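Local coordinates for protein endolysin (Clostridium phage phiCD27, PDB 3QAY) that probably cleaves the N-acetylmuramoyl-L-alanine amide bond of bacterial peptidoglycan as the zinc-binding catalytic domain of a phage lysin that targets Clostridium difficile, at residues 5-10 with 71-76; 131-136 with 141-146. All coordinates share one frame; numbering follows the deposited sequence.

Contact 1: 5-10 with 71-76. With ZN (zinc ion), chain E.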
ATOM      1  N   CYS A   5       0.293 -10.241   3.751  1.00 11.54           N
ATOM      2  CA  CYS A   5      -1.041  -9.828   3.339  1.00 10.98           C
ATOM      3  C   CYS A   5      -0.930  -8.463   2.701  1.00 10.21           C
ATOM      4  O   CYS A   5      -0.310  -7.570   3.273  1.00  9.88           O
ATOM      5  CB  CYS A   5      -1.980  -9.746   4.534  1.00 11.04           C
ATOM      6  SG  CYS A   5      -3.686  -9.270   4.108  1.00 11.76           S
ATOM      7  N   ILE A   6      -1.509  -8.312   1.509  1.00  9.62           N
ATOM      8  CA  ILE A   6      -1.595  -7.014   0.853  1.00  9.02           C
ATOM      9  C   ILE A   6      -3.064  -6.631   0.765  1.00  8.98           C
ATOM     10  O   ILE A   6      -3.850  -7.329   0.120  1.00  9.31           O
ATOM     11  CB  ILE A   6      -1.006  -7.026  -0.578  1.00  8.68           C
ATOM     12  CG1 ILE A   6       0.467  -7.421  -0.563  1.00  8.92           C
ATOM     13  CG2 ILE A   6      -1.144  -5.646  -1.231  1.00  8.50           C
ATOM     14  CD1 ILE A   6       1.042  -7.648  -1.961  1.00  7.38           C
ATOM     15  N   THR A   7      -3.441  -5.550   1.443  1.00  8.49           N
ATOM     16  CA  THR A   7      -4.770  -4.991   1.279  1.00  8.44           C
ATOM     17  C   THR A   7      -4.705  -3.798   0.334  1.00  7.93           C
ATOM     18  O   THR A   7      -3.728  -3.054   0.335  1.00  7.29           O
ATOM     19  CB  THR A   7      -5.389  -4.553   2.612  1.00  8.35           C
ATOM     20  OG1 THR A   7      -4.559  -3.577   3.240  1.00  9.67           O
ATOM     21  CG2 THR A   7      -5.562  -5.740   3.543  1.00  8.53           C
ATOM     22  N   VAL A   8      -5.736  -3.645  -0.494  1.00  7.88           N
ATOM     23  CA  VAL A   8      -5.901  -2.451  -1.307  1.00  7.59           C
ATOM     24  C   VAL A   8      -6.805  -1.492  -0.544  1.00  7.82           C
ATOM     25  O   VAL A   8      -7.909  -1.856  -0.137  1.00  7.36           O
ATOM     26  CB  VAL A   8      -6.510  -2.780  -2.681  1.00  8.25           C
ATOM     27  CG1 VAL A   8      -6.958  -1.516  -3.401  1.00  7.09           C
ATOM     28  CG2 VAL A   8      -5.501  -3.575  -3.523  1.00  8.22           C
ATOM     29  N   GLY A   9      -6.316  -0.273  -0.337  1.00  7.47           N
ATOM     30  CA  GLY A   9      -7.074   0.749   0.350  1.00  7.66           C
ATOM     31  C   GLY A   9      -8.299   1.184  -0.430  1.00  7.94           C
ATOM     32  O   GLY A   9      -8.307   1.161  -1.664  1.00  8.13           O
ATOM     33  N   HIS A  10      -9.343   1.550   0.312  1.00  8.61           N
ATOM     34  CA  HIS A  10     -10.582   2.104  -0.233  1.00  8.98           C
ATOM     35  C   HIS A  10     -11.428   1.059  -0.949  1.00  9.49           C
ATOM     36  O   HIS A  10     -11.112  -0.130  -0.912  1.00  9.65           O
ATOM     37  CB  HIS A  10     -10.267   3.316  -1.108  1.00  9.17           C
ATOM     38  CG  HIS A  10      -9.367   4.298  -0.430  1.00  9.31           C
ATOM     39  ND1 HIS A  10      -9.793   5.093   0.610  1.00 10.66           N
ATOM     40  CD2 HIS A  10      -8.052   4.571  -0.601  1.00  9.59           C
ATOM     41  CE1 HIS A  10      -8.789   5.842   1.027  1.00  9.99           C
ATOM     42  NE2 HIS A  10      -7.720   5.545   0.308  1.00  8.85           N
ATOM     43  N   PRO A  71     -11.130  -8.821   9.967  1.00 14.95           N
ATOM     44  CA  PRO A  71     -11.241 -10.260  10.257  1.00 15.43           C
ATOM     45  C   PRO A  71     -10.382 -11.139   9.328  1.00 15.58           C
ATOM     46  O   PRO A  71      -9.812 -12.141   9.770  1.00 15.53           O
ATOM     47  CB  PRO A  71     -12.738 -10.552  10.046  1.00 16.22           C
ATOM     48  CG  PRO A  71     -13.418  -9.219  10.182  1.00 15.89           C
ATOM     49  CD  PRO A  71     -12.440  -8.221   9.647  1.00 15.09           C
ATOM     50  N   ARG A  72     -10.293 -10.752   8.057  1.00 15.27           N
ATOM     51  CA  ARG A  72      -9.513 -11.491   7.064  1.00 15.42           C
ATOM     52  C   ARG A  72      -8.016 -11.316   7.288  1.00 14.93           C
ATOM     53  O   ARG A  72      -7.255 -12.281   7.198  1.00 15.46           O
ATOM     54  CB  ARG A  72      -9.906 -11.065   5.642  1.00 15.21           C
ATOM     55  CG  ARG A  72     -11.295 -11.545   5.269  1.00 16.76           C
ATOM     56  CD  ARG A  72     -11.793 -10.992   3.940  1.00 18.05           C
ATOM     57  NE  ARG A  72     -12.999 -11.705   3.512  1.00 20.09           N
ATOM     58  CZ  ARG A  72     -14.217 -11.531   4.028  1.00 21.89           C
ATOM     59  NH1 ARG A  72     -14.435 -10.647   4.999  1.00 22.20           N
ATOM     60  NH2 ARG A  72     -15.238 -12.249   3.562  1.00 23.59           N
ATOM     61  N   VAL A  73      -7.591 -10.089   7.580  1.00 14.41           N
ATOM     62  CA  VAL A  73      -6.203  -9.847   7.975  1.00 13.92           C
ATOM     63  C   VAL A  73      -5.830 -10.684   9.211  1.00 14.61           C
ATOM     64  O   VAL A  73      -4.763 -11.305   9.263  1.00 14.41           O
ATOM     65  CB  VAL A  73      -5.941  -8.347   8.259  1.00 13.80           C
ATOM     66  CG1 VAL A  73      -4.581  -8.153   8.913  1.00 13.71           C
ATOM     67  CG2 VAL A  73      -6.023  -7.536   6.972  1.00 12.42           C
ATOM     68  N   ASN A  74      -6.727 -10.726  10.190  1.00 14.72           N
ATOM     69  CA  ASN A  74      -6.432 -11.374  11.460  1.00 15.26           C
ATOM     70  C   ASN A  74      -6.661 -12.887  11.508  1.00 16.34           C
ATOM     71  O   ASN A  74      -6.295 -13.534  12.498  1.00 17.17           O
ATOM     72  CB  ASN A  74      -7.214 -10.678  12.578  1.00 15.37           C
ATOM     73  CG  ASN A  74      -6.704  -9.273  12.846  1.00 14.42           C
ATOM     74  OD1 ASN A  74      -5.516  -8.984  12.655  1.00 12.36           O
ATOM     75  ND2 ASN A  74      -7.597  -8.392  13.288  1.00 12.11           N
ATOM     76  N   SER A  75      -7.246 -13.458  10.455  1.00 16.50           N
ATOM     77  CA  SER A  75      -7.481 -14.906  10.395  1.00 17.64           C
ATOM     78  C   SER A  75      -6.441 -15.655   9.549  1.00 17.91           C
ATOM     79  O   SER A  75      -6.419 -16.887   9.541  1.00 18.91           O
ATOM     80  CB  SER A  75      -8.877 -15.189   9.846  1.00 17.96           C
ATOM     81  OG  SER A  75      -8.997 -14.725   8.515  1.00 17.72           O
ATOM     82  N   GLY A  76      -5.581 -14.921   8.850  1.00 17.37           N
ATOM     83  CA  GLY A  76      -4.645 -15.525   7.906  1.00 17.58           C
ATOM     84  C   GLY A  76      -3.268 -15.888   8.441  1.00 17.79           C
ATOM     85  O   GLY A  76      -2.465 -16.461   7.712  1.00 18.44           O
TER
HETATM   86 ZN    ZN E 180      -5.828   6.165   0.536  1.00  9.00          ZN
HETATM   87  O   HOH W   1      -6.683   6.795   2.720  1.00 13.81           O
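Val73 reaches strand 3-8 with a single methyl, CG2. This methyl meets two side chains on one face of the strand. Val73 CG2 lies 3.9 Å from Thr7 CG2 and 4.1 Å from Cys5 SG. Both are apolar van der Waals contacts, and the side chains of Thr7 and Val73 cross at about a right angle. Cys5 extends its sulfur away from its own backbone N (chi1 -179°), which brings SG close to the helix. Thr7 is divided in use. Its methyl faces Val73, while OG1 is hydrogen-bonded to Glu83 of the next strand. Leu81 of strand 80-87 touches all three side chains, and Ile52 touches Cys5 and Thr7.

The next shell fixes the two backbones. Strand 3-8 pairs through Cys5 and Thr7 with strand 80-87 and through Ile6 with strand 48-52, while Ile6 and Val8 pack on helix 27-44 over the other face. At the end of helix 64-75, Ser75 OG donates to Pro71 O over 3.0 Å. The donor is tilted 21° from the carbonyl plane.

Beyond the strand the chain runs through Gly9 to His10, which binds the zinc ion. His10 NE2 lies 2.0 Å from the zinc, and water 1 is 2.4 Å from the metal; Glu27 and His85 complete the protein ligands. The arrangement is that of an alpha/beta amidase: helices pack on both faces of a central sheet, and a metal ligand lies just past the C-terminal end of a parallel strand, two residues on.

Contact 2: 131-136 with 141-146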
ATOM      1  N   LEU A 131      -4.842   4.932  12.861  1.00 14.87           N
ATOM      2  CA  LEU A 131      -5.432   4.219  11.739  1.00 13.76           C
ATOM      3  C   LEU A 131      -5.791   2.803  12.159  1.00 13.16           C
ATOM      4  O   LEU A 131      -4.967   2.092  12.733  1.00 12.65           O
ATOM      5  CB  LEU A 131      -4.481   4.192  10.542  1.00 13.34           C
ATOM      6  CG  LEU A 131      -4.061   5.567  10.018  1.00 14.16           C
ATOM      7  CD1 LEU A 131      -3.025   5.427   8.903  1.00 14.17           C
ATOM      8  CD2 LEU A 131      -5.266   6.357   9.541  1.00 15.25           C
ATOM      9  N   TYR A 132      -7.023   2.399  11.861  1.00 12.41           N
ATOM     10  CA  TYR A 132      -7.513   1.084  12.250  1.00 12.23           C
ATOM     11  C   TYR A 132      -6.745  -0.049  11.585  1.00 11.35           C
ATOM     12  O   TYR A 132      -6.583  -1.113  12.177  1.00 11.52           O
ATOM     13  CB  TYR A 132      -9.015   0.939  11.963  1.00 12.37           C
ATOM     14  CG  TYR A 132      -9.382   0.789  10.499  1.00 11.73           C
ATOM     15  CD1 TYR A 132      -9.239  -0.431   9.838  1.00 11.06           C
ATOM     16  CD2 TYR A 132      -9.887   1.869   9.775  1.00 12.31           C
ATOM     17  CE1 TYR A 132      -9.579  -0.564   8.499  1.00 10.36           C
ATOM     18  CE2 TYR A 132     -10.229   1.743   8.443  1.00 10.64           C
ATOM     19  CZ  TYR A 132     -10.080   0.525   7.811  1.00 10.95           C
ATOM     20  OH  TYR A 132     -10.423   0.404   6.481  1.00 11.35           O
ATOM     21  N   ILE A 133      -6.273   0.169  10.359  1.00 10.56           N
ATOM     22  CA  ILE A 133      -5.579  -0.887   9.639  1.00  9.79           C
ATOM     23  C   ILE A 133      -4.252  -1.198  10.332  1.00  9.71           C
ATOM     24  O   ILE A 133      -3.732  -2.308  10.210  1.00  9.48           O
ATOM     25  CB  ILE A 133      -5.374  -0.537   8.137  1.00  9.54           C
ATOM     26  CG1 ILE A 133      -5.090  -1.806   7.322  1.00  9.16           C
ATOM     27  CG2 ILE A 133      -4.251   0.494   7.961  1.00  9.02           C
ATOM     28  CD1 ILE A 133      -6.187  -2.845   7.383  1.00  8.87           C
ATOM     29  N   LEU A 134      -3.736  -0.224  11.083  1.00  9.65           N
ATOM     30  CA  LEU A 134      -2.517  -0.386  11.875  1.00 10.05           C
ATOM     31  C   LEU A 134      -2.774  -0.774  13.336  1.00 10.73           C
ATOM     32  O   LEU A 134      -2.084  -1.630  13.879  1.00 11.39           O
ATOM     33  CB  LEU A 134      -1.700   0.906  11.835  1.00 10.06           C
ATOM     34  CG  LEU A 134      -1.279   1.362  10.441  1.00  9.54           C
ATOM     35  CD1 LEU A 134      -0.542   2.690  10.514  1.00  8.60           C
ATOM     36  CD2 LEU A 134      -0.423   0.294   9.776  1.00  8.87           C
ATOM     37  N   ASN A 135      -3.749  -0.143  13.980  1.00 11.36           N
ATOM     38  CA  ASN A 135      -3.989  -0.395  15.409  1.00 12.10           C
ATOM     39  C   ASN A 135      -4.919  -1.578  15.723  1.00 12.58           C
ATOM     40  O   ASN A 135      -5.091  -1.930  16.890  1.00 13.37           O
ATOM     41  CB  ASN A 135      -4.445   0.883  16.130  1.00 12.54           C
ATOM     42  CG  ASN A 135      -5.871   1.313  15.775  1.00 13.28           C
ATOM     43  OD1 ASN A 135      -6.762   0.488  15.565  1.00 13.16           O
ATOM     44  ND2 ASN A 135      -6.092   2.626  15.750  1.00 13.39           N
ATOM     45  N   SER A 136      -5.501  -2.193  14.695  1.00 12.41           N
ATOM     46  CA  SER A 136      -6.399  -3.340  14.893  1.00 13.06           C
ATOM     47  C   SER A 136      -5.949  -4.586  14.147  1.00 12.53           C
ATOM     48  O   SER A 136      -6.689  -5.574  14.076  1.00 12.79           O
ATOM     49  CB  SER A 136      -7.831  -2.974  14.489  1.00 13.15           C
ATOM     50  OG  SER A 136      -8.313  -1.928  15.306  1.00 14.07           O
ATOM     51  N   ALA A 141       2.232  -4.134  10.653  1.00 10.52           N
ATOM     52  CA  ALA A 141       1.597  -3.552   9.475  1.00  9.90           C
ATOM     53  C   ALA A 141       2.262  -2.250   9.055  1.00  9.98           C
ATOM     54  O   ALA A 141       2.785  -1.512   9.894  1.00 10.49           O
ATOM     55  CB  ALA A 141       0.126  -3.321   9.728  1.00  9.90           C
ATOM     56  N   VAL A 142       2.247  -1.993   7.746  1.00  9.38           N
ATOM     57  CA  VAL A 142       2.625  -0.696   7.207  1.00  9.10           C
ATOM     58  C   VAL A 142       1.615  -0.254   6.154  1.00  8.74           C
ATOM     59  O   VAL A 142       1.032  -1.072   5.449  1.00  8.53           O
ATOM     60  CB  VAL A 142       4.060  -0.688   6.622  1.00  8.96           C
ATOM     61  CG1 VAL A 142       5.064  -0.941   7.722  1.00  9.16           C
ATOM     62  CG2 VAL A 142       4.211  -1.705   5.511  1.00  9.68           C
ATOM     63  N   LEU A 143       1.390   1.049   6.087  1.00  8.58           N
ATOM     64  CA  LEU A 143       0.520   1.619   5.085  1.00  8.46           C
ATOM     65  C   LEU A 143       1.412   2.394   4.141  1.00  8.18           C
ATOM     66  O   LEU A 143       2.068   3.353   4.549  1.00  8.36           O
ATOM     67  CB  LEU A 143      -0.515   2.519   5.745  1.00  8.56           C
ATOM     68  CG  LEU A 143      -1.619   3.106   4.869  1.00  9.11           C
ATOM     69  CD1 LEU A 143      -2.729   3.666   5.739  1.00  9.67           C
ATOM     70  CD2 LEU A 143      -1.087   4.185   3.931  1.00  8.29           C
ATOM     71  N   ILE A 144       1.454   1.968   2.884  1.00  8.06           N
ATOM     72  CA  ILE A 144       2.321   2.608   1.899  1.00  8.29           C
ATOM     73  C   ILE A 144       1.538   3.617   1.064  1.00  8.49           C
ATOM     74  O   ILE A 144       0.529   3.276   0.421  1.00  7.70           O
ATOM     75  CB  ILE A 144       3.009   1.584   0.970  1.00  8.39           C
ATOM     76  CG1 ILE A 144       3.722   0.507   1.790  1.00  7.84           C
ATOM     77  CG2 ILE A 144       4.010   2.293   0.055  1.00  9.03           C
ATOM     78  CD1 ILE A 144       4.344  -0.603   0.946  1.00  7.26           C
ATOM     79  N   GLU A 145       2.001   4.869   1.109  1.00  8.74           N
ATOM     80  CA  GLU A 145       1.534   5.916   0.217  1.00  9.34           C
ATOM     81  C   GLU A 145       2.629   6.097  -0.840  1.00  9.16           C
ATOM     82  O   GLU A 145       3.546   6.905  -0.664  1.00  8.89           O
ATOM     83  CB  GLU A 145       1.305   7.215   0.999  1.00 10.22           C
ATOM     84  CG  GLU A 145       0.314   7.076   2.164  1.00 12.19           C
ATOM     85  CD  GLU A 145      -1.049   7.700   1.893  1.00 15.48           C
ATOM     86  OE1 GLU A 145      -1.206   8.413   0.883  1.00 17.66           O
ATOM     87  OE2 GLU A 145      -1.964   7.491   2.713  1.00 18.52           O
ATOM     88  N   SER A 146       2.518   5.335  -1.928  1.00  8.88           N
ATOM     89  CA  SER A 146       3.606   5.186  -2.915  1.00  9.31           C
ATOM     90  C   SER A 146       4.010   6.487  -3.597  1.00  9.72           C
ATOM     91  O   SER A 146       5.204   6.749  -3.787  1.00 10.40           O
ATOM     92  CB  SER A 146       3.218   4.162  -3.990  1.00  9.13           C
ATOM     93  OG  SER A 146       3.147   2.849  -3.462  1.00  9.10           O
TER
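Leu134 places its CD2 methyl over one face of the Ala141-Val142 peptide group. It sits almost straight above the carbonyl carbon, with Leu134 CD2 3.8 Å from Ala141 C. The same methyl is 3.7 Å from Ala141 CB. At the edges of the strand, Val142 pairs through its backbone with Leu81 and Glu83, and Leu143 pairs with Leu99. The flat amide of Asn135 is held at both ends, away from the strand. Ser136 OG donates to Asn135 OD1 over 2.9 Å at a C=O...donor angle of 165°, and Asn135 ND2 binds Lys129 O. The Tyr132 ring packs on helix 64-75, and its hydroxyl is hydrogen-bonded to Lys69.

Leu143 CD1 receives Leu131, at the N-cap, and Ile133, from the helix. Leu131 CD1 is 3.6 Å from Leu143 CD1, a close methyl-to-methyl meeting. Ile133 CG2 is looser, 4.2 Å from Leu143 CD1. Leu143 can reach them because its CG stands opposite the backbone N (chi1 -174°). Both partners cross it at about a right angle. Ala141 CB also rests 4.0 Å from Ile133 O, which bonds Ser137 OG.

Leu131 O accepts from both Leu134 N and Asn135 N, consistent with a compact turn whose Leu131, Ile133 and Leu134 all meet the strand. The contact packs short helix 132-135 on strand 140-148 of the amidase sheet, with the Leu143 side chain about 6 Å from the zinc ion. The side-chain contacts are apolar, and methyls also rest on backbone carbonyl and peptide groups, so dispersion and burial hold the turn against the strand.

In the fold
From the N terminus, strand 3-8 leads into the metal site. The chain then makes a beta-alpha-beta crossover through helix 27-44 to strand 48-52. Helix 64-75 returns to the sheet, and contact 1 closes this long excursion of 60 residues. Strands 80-87, 96-100 and 122-127 follow before contact 2 opens. Contact 2 closes only a tight connection of four residues, between helix 132-135 and strand 140-148. The two contacts are in series and neither encloses the other. They share one sheet, where strand 80-87 lies between strands 3-8 and 140-148. Asn74 ND2 and Ser136 O, 3.1 Å apart, form a probable hydrogen bond joining the end of helix 64-75 to the residue just after helix 132-135.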